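Local coordinates for protein bacillaene synthase dehydratase PksH (Bacillus subtilis, PDB 3HP0) that catalyses the dehydration of the PksL-tethered (S)-3-hydroxy-3-methylglutaryl group to a 3-methylglutaconyl moiety during biosynthesis of the antibiotic bacillaene, at residues Thr122-Ala127 with Arg193-Arg198; Lys168-Ser171 with Glu177-Leu180; Ile181-Phe184 with Val190-Arg193. All blocks are in the same frame, centred on the assembly; numbering follows the deposited sequence.

Interaction 1 (Thr122-Ala127 with Arg193-Arg198); sequences TDIAIA and RKHLLR
The imidazole of His195 has the CG2 methyl of Ile126 over one of its faces, standing 4.3 Å above the ring plane and over the ring centre; the atom of the ring nearest to this methyl is CE1. Ile124 also meets the imidazole with its CG2, but obliquely, the closest ring atom being CD2 at 4.3 Å. Two branch methyls from alternate residues of a strand thus receive one ring, and Ile124 CG2 lies 4.0 Å from Ile126 CG2, so that the pair forms a small apolar patch against which the ring rests. The first torsions of the isoleucines differ, -61° in Ile124 and 69° in Ile126, yet in both residues it is the CG2 branch that meets the ring. These are loose van der Waals contacts, and the polar work of the histidine is done within its own helix, where ND1 is hydrogen-bonded to the backbone carbonyl of Leu191, a bond that helps fix the rotation of the ring. In the crotonase fold of this enzyme, strand 124-127 is the outermost strand at one end of the main mixed sheet, and helix 190-199 packs against it in part through this histidine. The backbones stay well apart, with 9.4 Å between CA of Ile124 and CA of His195, a gap spanned by the side chains. Along one edge the strand is held by backbone hydrogen bonds from Ile124 and Ile126 to strand 102-107. Just before it, Asp123 OD2 accepts a hydrogen bond from the backbone N of Thr103 and forms a salt bridge with Lys211, while Thr122 OG1 is hydrogen-bonded to Ser105 OG and to the carbonyl of Val119.

Interaction 2 (Lys168-Ser171 with Glu177-Leu180); sequences KPIS and EWGL
The apolar contact centres on Ile170, which sets two branches against the six-membered ring of Trp178. Its CD1 comes to 3.8 Å from CZ3 of Trp178, and its CG2 lies 3.9 Å from the same CZ3 and 4.0 Å from CH2, the two side chains meeting at a slant. CG1 of Ile170 sits between the backbone N and the carbonyl carbon (chi1 72°), which carries CD1 forward to Leu180 as well, where CD2 is 4.1 Å away. Leu180 follows the end of helix 172-178, and Gly179, with its positive phi, makes the turn out of the helix.

Polar interactions lie around this cluster. Ser171 is the N-cap of the helix: its side chain caps a backbone N of the first turn, and its own backbone N is hydrogen-bonded to Glu174 OE2, as in a capping box. Lys159 makes a cation-pi interaction with the indole, while Ile170 forms a backbone hydrogen bond with Phe133 of strand 132-134. Between the segments the chemistry is wholly apolar, which implies that shape and burial, without directional bonds, hold the residue before helix 172-178 against the residues at and beyond its C-terminal end.

Interaction 3 (Ile181-Phe184 with Val190-Arg193); sequences IDAF and VLLR
Leu191 presses one methyl, CD2, onto the backbone of the facing loop. Leu191 CD2 lies 3.4 Å from Phe184 C, the carbonyl carbon, and 3.5 Å from Phe184 CA, a tight fit for carbon against carbon. Ala183 joins from beside it, with Ala183 C at 3.9 Å and Ala183 CB at 4.2 Å from Leu191 CD2. The leucine side chain is therefore met mainly by main-chain atoms, and the alanine methyl makes the apolar side-chain contact. CG of Leu191 is placed opposite its backbone N (chi1 -177°), which directs the branched end out from the helix toward the loop.

The course of the loop explains why backbone is what the leucine meets. The CB of Phe184 points away from the helix, and its side chain packs instead on Val172 and Ser176 of helix 172-178. Ala183 combines a phi of 58° with a psi of 140°, an unusual pairing for a residue other than glycine, and its CB points toward the helix.

Farther out, Asp182 secures the preceding part of the loop: its OD1 forms a salt bridge with Arg154 and accepts a hydrogen bond from the backbone N of Ala125. Ile181 packs on Ala175, Ser176 and Ala125. What results is a connection between helix 172-178 and helix 190-199 that passes along the edge of the sheet before helix 190-199 packs against the outermost strand, a surface element of the crotonase fold lying away from the catalytic residues Asp68 and Glu137.

In the fold
Interactions 1 and 3 lie side by side, their centres about 5 Å apart, and both use helix 190-199, sharing Arg193. The loop 181-184 also borders the strand directly: Asp182 N is 2.8 Å from Ala125 O, a probable hydrogen bond. From the helix, Leu192 CB comes to 3.6 Å from Ile126 CD1. Interaction 2 is more distant, its centre about 18 Å from that of interaction 1, yet Leu180 O reaches Ala125 CB at 4.1 Å, and residue 181 follows on directly. Besides Asp182, Arg154 bonds Thr122 O and Gly179 O, and so unites all three regions. Interaction 2 is nearer catalysis: the Ile170 side chain is about 11 Å from that of the active-site residue Glu137.

Interaction 1 (Thr122-Ala127 with Arg193-Arg198)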
ATOM      1  N   THR A 122       5.207  -0.090   4.523  1.00 14.99           N
ATOM      2  CA  THR A 122       5.369   0.305   5.907  1.00 14.72           C
ATOM      3  C   THR A 122       6.506  -0.478   6.535  1.00 15.20           C
ATOM      4  O   THR A 122       6.789  -1.607   6.130  1.00 16.25           O
ATOM      5  CB  THR A 122       4.048   0.119   6.726  1.00 17.57           C
ATOM      6  OG1 THR A 122       3.643  -1.262   6.751  1.00 14.60           O
ATOM      7  CG2 THR A 122       2.929   0.969   6.105  1.00 15.50           C
ATOM      8  N   ASP A 123       7.183   0.140   7.497  1.00 16.12           N
ATOM      9  CA  ASP A 123       8.300  -0.497   8.193  1.00 18.58           C
ATOM     10  C   ASP A 123       7.832  -1.737   8.947  1.00 20.47           C
ATOM     11  O   ASP A 123       8.587  -2.697   9.097  1.00 18.89           O
ATOM     12  CB  ASP A 123       8.915   0.457   9.214  1.00 19.86           C
ATOM     13  CG  ASP A 123       9.592   1.649   8.574  1.00 23.18           C
ATOM     14  OD1 ASP A 123      10.533   1.444   7.774  1.00 27.36           O
ATOM     15  OD2 ASP A 123       9.189   2.790   8.883  1.00 24.13           O
ATOM     16  N   ILE A 124       6.588  -1.682   9.430  1.00 20.22           N
ATOM     17  CA  ILE A 124       5.981  -2.760  10.198  1.00 22.19           C
ATOM     18  C   ILE A 124       4.511  -2.935   9.848  1.00 23.53           C
ATOM     19  O   ILE A 124       3.737  -1.970   9.845  1.00 25.36           O
ATOM     20  CB  ILE A 124       6.075  -2.477  11.705  1.00 22.40           C
ATOM     21  CG1 ILE A 124       7.548  -2.383  12.107  1.00 19.43           C
ATOM     22  CG2 ILE A 124       5.315  -3.557  12.497  1.00 18.58           C
ATOM     23  CD1 ILE A 124       7.761  -2.136  13.570  1.00 13.86           C
ATOM     24  N   ALA A 125       4.123  -4.174   9.575  1.00 23.04           N
ATOM     25  CA  ALA A 125       2.744  -4.467   9.218  1.00 24.95           C
ATOM     26  C   ALA A 125       2.150  -5.504  10.166  1.00 25.38           C
ATOM     27  O   ALA A 125       2.666  -6.613  10.282  1.00 22.86           O
ATOM     28  CB  ALA A 125       2.672  -4.967   7.775  1.00 22.88           C
ATOM     29  N   ILE A 126       1.068  -5.131  10.838  1.00 25.68           N
ATOM     30  CA  ILE A 126       0.400  -6.043  11.769  1.00 29.60           C
ATOM     31  C   ILE A 126      -1.043  -6.315  11.331  1.00 29.02           C
ATOM     32  O   ILE A 126      -1.660  -5.515  10.632  1.00 28.82           O
ATOM     33  CB  ILE A 126       0.377  -5.462  13.197  1.00 30.29           C
ATOM     34  CG1 ILE A 126      -0.547  -4.254  13.250  1.00 29.79           C
ATOM     35  CG2 ILE A 126       1.774  -5.031  13.607  1.00 31.04           C
ATOM     36  CD1 ILE A 126      -0.667  -3.667  14.616  1.00 34.70           C
ATOM     37  N   ALA A 127      -1.589  -7.445  11.746  1.00 30.83           N
ATOM     38  CA  ALA A 127      -2.954  -7.756  11.354  1.00 32.72           C
ATOM     39  C   ALA A 127      -3.649  -8.671  12.353  1.00 34.00           C
ATOM     40  O   ALA A 127      -3.065  -9.052  13.371  1.00 31.45           O
ATOM     41  CB  ALA A 127      -2.944  -8.401   9.964  1.00 29.14           C
ATOM     42  N   ARG A 193      -0.709  -1.729  20.369  1.00 35.48           N
ATOM     43  CA  ARG A 193      -0.223  -1.052  21.563  1.00 35.68           C
ATOM     44  C   ARG A 193       1.073  -1.635  22.111  1.00 34.68           C
ATOM     45  O   ARG A 193       1.907  -0.894  22.629  1.00 35.80           O
ATOM     46  CB  ARG A 193      -1.290  -1.053  22.662  1.00 38.60           C
ATOM     47  CG  ARG A 193      -2.380   0.001  22.478  1.00 42.08           C
ATOM     48  CD  ARG A 193      -3.236   0.144  23.741  1.00 44.76           C
ATOM     49  NE  ARG A 193      -4.047  -1.042  23.998  1.00 48.48           N
ATOM     50  CZ  ARG A 193      -5.178  -1.335  23.359  1.00 50.02           C
ATOM     51  NH1 ARG A 193      -5.644  -0.517  22.420  1.00 49.39           N
ATOM     52  NH2 ARG A 193      -5.836  -2.454  23.651  1.00 50.32           N
ATOM     53  N   LYS A 194       1.259  -2.947  22.010  1.00 33.07           N
ATOM     54  CA  LYS A 194       2.493  -3.549  22.510  1.00 34.68           C
ATOM     55  C   LYS A 194       3.676  -3.099  21.652  1.00 34.76           C
ATOM     56  O   LYS A 194       4.817  -3.032  22.124  1.00 33.41           O
ATOM     57  CB  LYS A 194       2.396  -5.073  22.497  1.00 37.25           C
ATOM     58  CG  LYS A 194       1.289  -5.619  23.391  1.00 43.35           C
ATOM     59  CD  LYS A 194       1.339  -7.144  23.479  1.00 45.16           C
ATOM     60  CE  LYS A 194       0.272  -7.682  24.425  1.00 47.14           C
ATOM     61  NZ  LYS A 194       0.262  -9.174  24.455  1.00 46.95           N
ATOM     62  N   HIS A 195       3.389  -2.796  20.387  1.00 32.59           N
ATOM     63  CA  HIS A 195       4.407  -2.328  19.462  1.00 32.48           C
ATOM     64  C   HIS A 195       4.702  -0.852  19.735  1.00 31.90           C
ATOM     65  O   HIS A 195       5.863  -0.462  19.869  1.00 31.18           O
ATOM     66  CB  HIS A 195       3.946  -2.523  18.010  1.00 32.96           C
ATOM     67  CG  HIS A 195       4.138  -3.918  17.498  1.00 34.17           C
ATOM     68  ND1 HIS A 195       3.327  -4.971  17.866  1.00 35.39           N
ATOM     69  CD2 HIS A 195       5.090  -4.445  16.689  1.00 35.26           C
ATOM     70  CE1 HIS A 195       3.772  -6.085  17.313  1.00 35.31           C
ATOM     71  NE2 HIS A 195       4.841  -5.794  16.594  1.00 36.02           N
ATOM     72  N   LEU A 196       3.653  -0.039  19.834  1.00 31.69           N
ATOM     73  CA  LEU A 196       3.824   1.390  20.108  1.00 34.06           C
ATOM     74  C   LEU A 196       4.554   1.586  21.427  1.00 33.95           C
ATOM     75  O   LEU A 196       5.366   2.492  21.578  1.00 35.52           O
ATOM     76  CB  LEU A 196       2.469   2.095  20.164  1.00 33.15           C
ATOM     77  CG  LEU A 196       1.684   2.065  18.849  1.00 35.81           C
ATOM     78  CD1 LEU A 196       0.381   2.842  19.008  1.00 34.26           C
ATOM     79  CD2 LEU A 196       2.536   2.656  17.724  1.00 32.71           C
ATOM     80  N   LEU A 197       4.262   0.717  22.379  1.00 34.82           N
ATOM     81  CA  LEU A 197       4.890   0.777  23.685  1.00 36.43           C
ATOM     82  C   LEU A 197       6.406   0.632  23.519  1.00 35.68           C
ATOM     83  O   LEU A 197       7.171   1.409  24.081  1.00 36.62           O
ATOM     84  CB  LEU A 197       4.319  -0.332  24.564  1.00 39.30           C
ATOM     85  CG  LEU A 197       4.151  -0.103  26.065  1.00 44.57           C
ATOM     86  CD1 LEU A 197       3.553   1.272  26.341  1.00 44.55           C
ATOM     87  CD2 LEU A 197       3.244  -1.201  26.618  1.00 45.04           C
ATOM     88  N   ARG A 198       6.843  -0.351  22.739  1.00 34.51           N
ATOM     89  CA  ARG A 198       8.268  -0.555  22.517  1.00 34.32           C
ATOM     90  C   ARG A 198       8.886   0.517  21.618  1.00 32.62           C
ATOM     91  O   ARG A 198      10.019   0.933  21.844  1.00 29.14           O
ATOM     92  CB  ARG A 198       8.542  -1.932  21.895  1.00 37.53           C
ATOM     93  CG  ARG A 198       8.123  -3.122  22.743  1.00 41.87           C
ATOM     94  CD  ARG A 198       9.215  -4.186  22.772  1.00 42.86           C
ATOM     95  NE  ARG A 198      10.455  -3.624  23.299  1.00 48.59           N
ATOM     96  CZ  ARG A 198      11.571  -4.310  23.519  1.00 50.38           C
ATOM     97  NH1 ARG A 198      11.620  -5.608  23.261  1.00 51.58           N
ATOM     98  NH2 ARG A 198      12.645  -3.690  23.994  1.00 52.43           N
TER

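Interaction 2 (Lys168-Ser171 with Glu177-Leu180)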
ATOM      1  N   LYS A 168      -4.918 -16.396  -6.317  1.00 42.35           N
ATOM      2  CA  LYS A 168      -5.735 -16.616  -5.133  1.00 44.29           C
ATOM      3  C   LYS A 168      -5.209 -15.951  -3.871  1.00 43.87           C
ATOM      4  O   LYS A 168      -4.017 -16.009  -3.568  1.00 43.49           O
ATOM      5  CB  LYS A 168      -5.946 -18.110  -4.881  1.00 47.53           C
ATOM      6  CG  LYS A 168      -4.699 -18.899  -4.567  1.00 51.65           C
ATOM      7  CD  LYS A 168      -5.077 -20.318  -4.157  1.00 55.84           C
ATOM      8  CE  LYS A 168      -5.986 -20.313  -2.927  1.00 57.63           C
ATOM      9  NZ  LYS A 168      -6.237 -21.686  -2.398  1.00 59.94           N
ATOM     10  N   PRO A 169      -6.109 -15.314  -3.109  1.00 42.61           N
ATOM     11  CA  PRO A 169      -5.731 -14.637  -1.873  1.00 41.34           C
ATOM     12  C   PRO A 169      -5.011 -15.592  -0.935  1.00 40.07           C
ATOM     13  O   PRO A 169      -5.290 -16.792  -0.924  1.00 39.29           O
ATOM     14  CB  PRO A 169      -7.072 -14.162  -1.321  1.00 42.34           C
ATOM     15  CG  PRO A 169      -8.013 -15.199  -1.813  1.00 42.22           C
ATOM     16  CD  PRO A 169      -7.575 -15.378  -3.237  1.00 42.23           C
ATOM     17  N   ILE A 170      -4.066 -15.063  -0.169  1.00 37.45           N
ATOM     18  CA  ILE A 170      -3.325 -15.888   0.763  1.00 37.89           C
ATOM     19  C   ILE A 170      -3.835 -15.584   2.164  1.00 37.35           C
ATOM     20  O   ILE A 170      -4.376 -14.505   2.413  1.00 36.61           O
ATOM     21  CB  ILE A 170      -1.809 -15.610   0.694  1.00 40.09           C
ATOM     22  CG1 ILE A 170      -1.494 -14.253   1.313  1.00 40.33           C
ATOM     23  CG2 ILE A 170      -1.341 -15.625  -0.763  1.00 41.16           C
ATOM     24  CD1 ILE A 170      -0.022 -14.037   1.542  1.00 44.59           C
ATOM     25  N   SER A 171      -3.665 -16.541   3.068  1.00 35.69           N
ATOM     26  CA  SER A 171      -4.125 -16.391   4.441  1.00 36.78           C
ATOM     27  C   SER A 171      -3.190 -15.510   5.268  1.00 36.67           C
ATOM     28  O   SER A 171      -2.046 -15.262   4.883  1.00 37.04           O
ATOM     29  CB  SER A 171      -4.225 -17.765   5.096  1.00 35.96           C
ATOM     30  OG  SER A 171      -2.937 -18.344   5.224  1.00 37.58           O
ATOM     31  N   GLU A 177       4.227 -16.297   7.581  1.00 30.79           N
ATOM     32  CA  GLU A 177       5.339 -17.185   7.272  1.00 31.68           C
ATOM     33  C   GLU A 177       6.242 -16.584   6.199  1.00 30.78           C
ATOM     34  O   GLU A 177       7.468 -16.696   6.280  1.00 31.44           O
ATOM     35  CB  GLU A 177       4.817 -18.550   6.808  1.00 34.66           C
ATOM     36  CG  GLU A 177       3.915 -19.247   7.822  1.00 41.62           C
ATOM     37  CD  GLU A 177       3.338 -20.564   7.307  1.00 46.02           C
ATOM     38  OE1 GLU A 177       2.277 -20.994   7.821  1.00 47.62           O
ATOM     39  OE2 GLU A 177       3.948 -21.174   6.397  1.00 48.93           O
ATOM     40  N   TRP A 178       5.637 -15.931   5.210  1.00 28.30           N
ATOM     41  CA  TRP A 178       6.392 -15.325   4.116  1.00 27.76           C
ATOM     42  C   TRP A 178       7.101 -14.014   4.451  1.00 27.20           C
ATOM     43  O   TRP A 178       8.057 -13.630   3.780  1.00 28.36           O
ATOM     44  CB  TRP A 178       5.476 -15.090   2.917  1.00 27.44           C
ATOM     45  CG  TRP A 178       4.883 -16.339   2.340  1.00 28.21           C
ATOM     46  CD1 TRP A 178       5.097 -17.625   2.753  1.00 29.49           C
ATOM     47  CD2 TRP A 178       3.981 -16.420   1.230  1.00 28.80           C
ATOM     48  NE1 TRP A 178       4.387 -18.498   1.967  1.00 29.95           N
ATOM     49  CE2 TRP A 178       3.699 -17.786   1.020  1.00 29.56           C
ATOM     50  CE3 TRP A 178       3.395 -15.469   0.382  1.00 27.62           C
ATOM     51  CZ2 TRP A 178       2.846 -18.226   0.004  1.00 31.02           C
ATOM     52  CZ3 TRP A 178       2.550 -15.905  -0.625  1.00 30.10           C
ATOM     53  CH2 TRP A 178       2.289 -17.273  -0.810  1.00 30.42           C
ATOM     54  N   GLY A 179       6.635 -13.322   5.481  1.00 26.05           N
ATOM     55  CA  GLY A 179       7.257 -12.066   5.839  1.00 22.48           C
ATOM     56  C   GLY A 179       6.443 -10.877   5.372  1.00 21.05           C
ATOM     57  O   GLY A 179       6.856  -9.738   5.584  1.00 18.95           O
ATOM     58  N   LEU A 180       5.299 -11.134   4.730  1.00 19.43           N
ATOM     59  CA  LEU A 180       4.430 -10.056   4.260  1.00 19.50           C
ATOM     60  C   LEU A 180       3.982  -9.207   5.446  1.00 22.58           C
ATOM     61  O   LEU A 180       3.867  -7.990   5.344  1.00 25.25           O
ATOM     62  CB  LEU A 180       3.203 -10.611   3.539  1.00 19.88           C
ATOM     63  CG  LEU A 180       2.157  -9.549   3.148  1.00 21.15           C
ATOM     64  CD1 LEU A 180       2.843  -8.334   2.521  1.00 18.22           C
ATOM     65  CD2 LEU A 180       1.139 -10.140   2.176  1.00 19.50           C
TER

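Interaction 3 (Ile181-Phe184 with Val190-Arg193)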
ATOM      1  N   ILE A 181       3.718  -9.849   6.574  1.00 24.05           N
ATOM      2  CA  ILE A 181       3.324  -9.122   7.756  1.00 27.53           C
ATOM      3  C   ILE A 181       4.163  -9.611   8.936  1.00 28.71           C
ATOM      4  O   ILE A 181       4.503 -10.796   9.027  1.00 29.08           O
ATOM      5  CB  ILE A 181       1.787  -9.290   8.082  1.00 29.27           C
ATOM      6  CG1 ILE A 181       1.409 -10.760   8.068  1.00 30.38           C
ATOM      7  CG2 ILE A 181       0.923  -8.506   7.094  1.00 30.37           C
ATOM      8  CD1 ILE A 181       1.606 -11.412   9.405  1.00 37.79           C
ATOM      9  N   ASP A 182       4.520  -8.685   9.819  1.00 27.87           N
ATOM     10  CA  ASP A 182       5.295  -8.997  11.011  1.00 30.50           C
ATOM     11  C   ASP A 182       4.212  -9.054  12.084  1.00 32.95           C
ATOM     12  O   ASP A 182       3.487  -8.085  12.274  1.00 38.96           O
ATOM     13  CB  ASP A 182       6.276  -7.850  11.338  1.00 28.48           C
ATOM     14  CG  ASP A 182       6.945  -7.273  10.106  1.00 26.93           C
ATOM     15  OD1 ASP A 182       6.366  -6.371   9.456  1.00 24.73           O
ATOM     16  OD2 ASP A 182       8.067  -7.706   9.757  1.00 28.60           O
ATOM     17  N   ALA A 183       4.056 -10.179  12.761  1.00 32.50           N
ATOM     18  CA  ALA A 183       3.039 -10.280  13.826  1.00 32.16           C
ATOM     19  C   ALA A 183       1.578  -9.998  13.438  1.00 32.89           C
ATOM     20  O   ALA A 183       1.256  -9.077  12.695  1.00 32.82           O
ATOM     21  CB  ALA A 183       3.411  -9.380  14.975  1.00 29.91           C
ATOM     22  N   PHE A 184       0.692 -10.804  13.995  1.00 34.42           N
ATOM     23  CA  PHE A 184      -0.730 -10.685  13.760  1.00 35.46           C
ATOM     24  C   PHE A 184      -1.398 -11.363  14.949  1.00 36.50           C
ATOM     25  O   PHE A 184      -0.779 -12.189  15.623  1.00 34.80           O
ATOM     26  CB  PHE A 184      -1.111 -11.367  12.437  1.00 34.55           C
ATOM     27  CG  PHE A 184      -1.122 -12.865  12.510  1.00 33.25           C
ATOM     28  CD1 PHE A 184      -2.298 -13.546  12.838  1.00 32.53           C
ATOM     29  CD2 PHE A 184       0.028 -13.606  12.213  1.00 34.29           C
ATOM     30  CE1 PHE A 184      -2.322 -14.927  12.894  1.00 31.28           C
ATOM     31  CE2 PHE A 184       0.008 -14.999  12.267  1.00 32.89           C
ATOM     32  CZ  PHE A 184      -1.173 -15.658  12.594  1.00 33.85           C
ATOM     33  N   VAL A 190      -4.452  -4.456  20.723  1.00 41.68           N
ATOM     34  CA  VAL A 190      -3.643  -4.775  21.870  1.00 40.10           C
ATOM     35  C   VAL A 190      -2.248  -5.021  21.320  1.00 37.86           C
ATOM     36  O   VAL A 190      -1.250  -4.586  21.882  1.00 38.97           O
ATOM     37  CB  VAL A 190      -4.135  -6.061  22.566  1.00 41.05           C
ATOM     38  CG1 VAL A 190      -3.160  -6.439  23.680  1.00 38.92           C
ATOM     39  CG2 VAL A 190      -5.560  -5.866  23.100  1.00 38.86           C
ATOM     40  N   LEU A 191      -2.211  -5.734  20.203  1.00 35.57           N
ATOM     41  CA  LEU A 191      -0.968  -6.072  19.528  1.00 32.35           C
ATOM     42  C   LEU A 191      -0.287  -4.785  19.057  1.00 31.96           C
ATOM     43  O   LEU A 191       0.935  -4.634  19.161  1.00 30.35           O
ATOM     44  CB  LEU A 191      -1.252  -6.994  18.341  1.00 28.11           C
ATOM     45  CG  LEU A 191      -0.016  -7.483  17.591  1.00 28.17           C
ATOM     46  CD1 LEU A 191       0.910  -8.173  18.573  1.00 22.14           C
ATOM     47  CD2 LEU A 191      -0.421  -8.422  16.453  1.00 26.63           C
ATOM     48  N   LEU A 192      -1.084  -3.851  18.550  1.00 31.43           N
ATOM     49  CA  LEU A 192      -0.554  -2.579  18.092  1.00 32.28           C
ATOM     50  C   LEU A 192       0.051  -1.843  19.282  1.00 33.68           C
ATOM     51  O   LEU A 192       1.193  -1.400  19.222  1.00 35.00           O
ATOM     52  CB  LEU A 192      -1.666  -1.741  17.442  1.00 30.63           C
ATOM     53  CG  LEU A 192      -1.322  -0.285  17.099  1.00 30.88           C
ATOM     54  CD1 LEU A 192      -0.054  -0.219  16.257  1.00 32.04           C
ATOM     55  CD2 LEU A 192      -2.483   0.341  16.349  1.00 29.30           C
ATOM     56  N   ARG A 193      -0.709  -1.729  20.369  1.00 35.48           N
ATOM     57  CA  ARG A 193      -0.223  -1.052  21.563  1.00 35.68           C
ATOM     58  C   ARG A 193       1.073  -1.635  22.111  1.00 34.68           C
ATOM     59  O   ARG A 193       1.907  -0.894  22.629  1.00 35.80           O
ATOM     60  CB  ARG A 193      -1.290  -1.053  22.662  1.00 38.60           C
ATOM     61  CG  ARG A 193      -2.380   0.001  22.478  1.00 42.08           C
ATOM     62  CD  ARG A 193      -3.236   0.144  23.741  1.00 44.76           C
ATOM     63  NE  ARG A 193      -4.047  -1.042  23.998  1.00 48.48           N
ATOM     64  CZ  ARG A 193      -5.178  -1.335  23.359  1.00 50.02           C
ATOM     65  NH1 ARG A 193      -5.644  -0.517  22.420  1.00 49.39           N
ATOM     66  NH2 ARG A 193      -5.836  -2.454  23.651  1.00 50.32           N
TER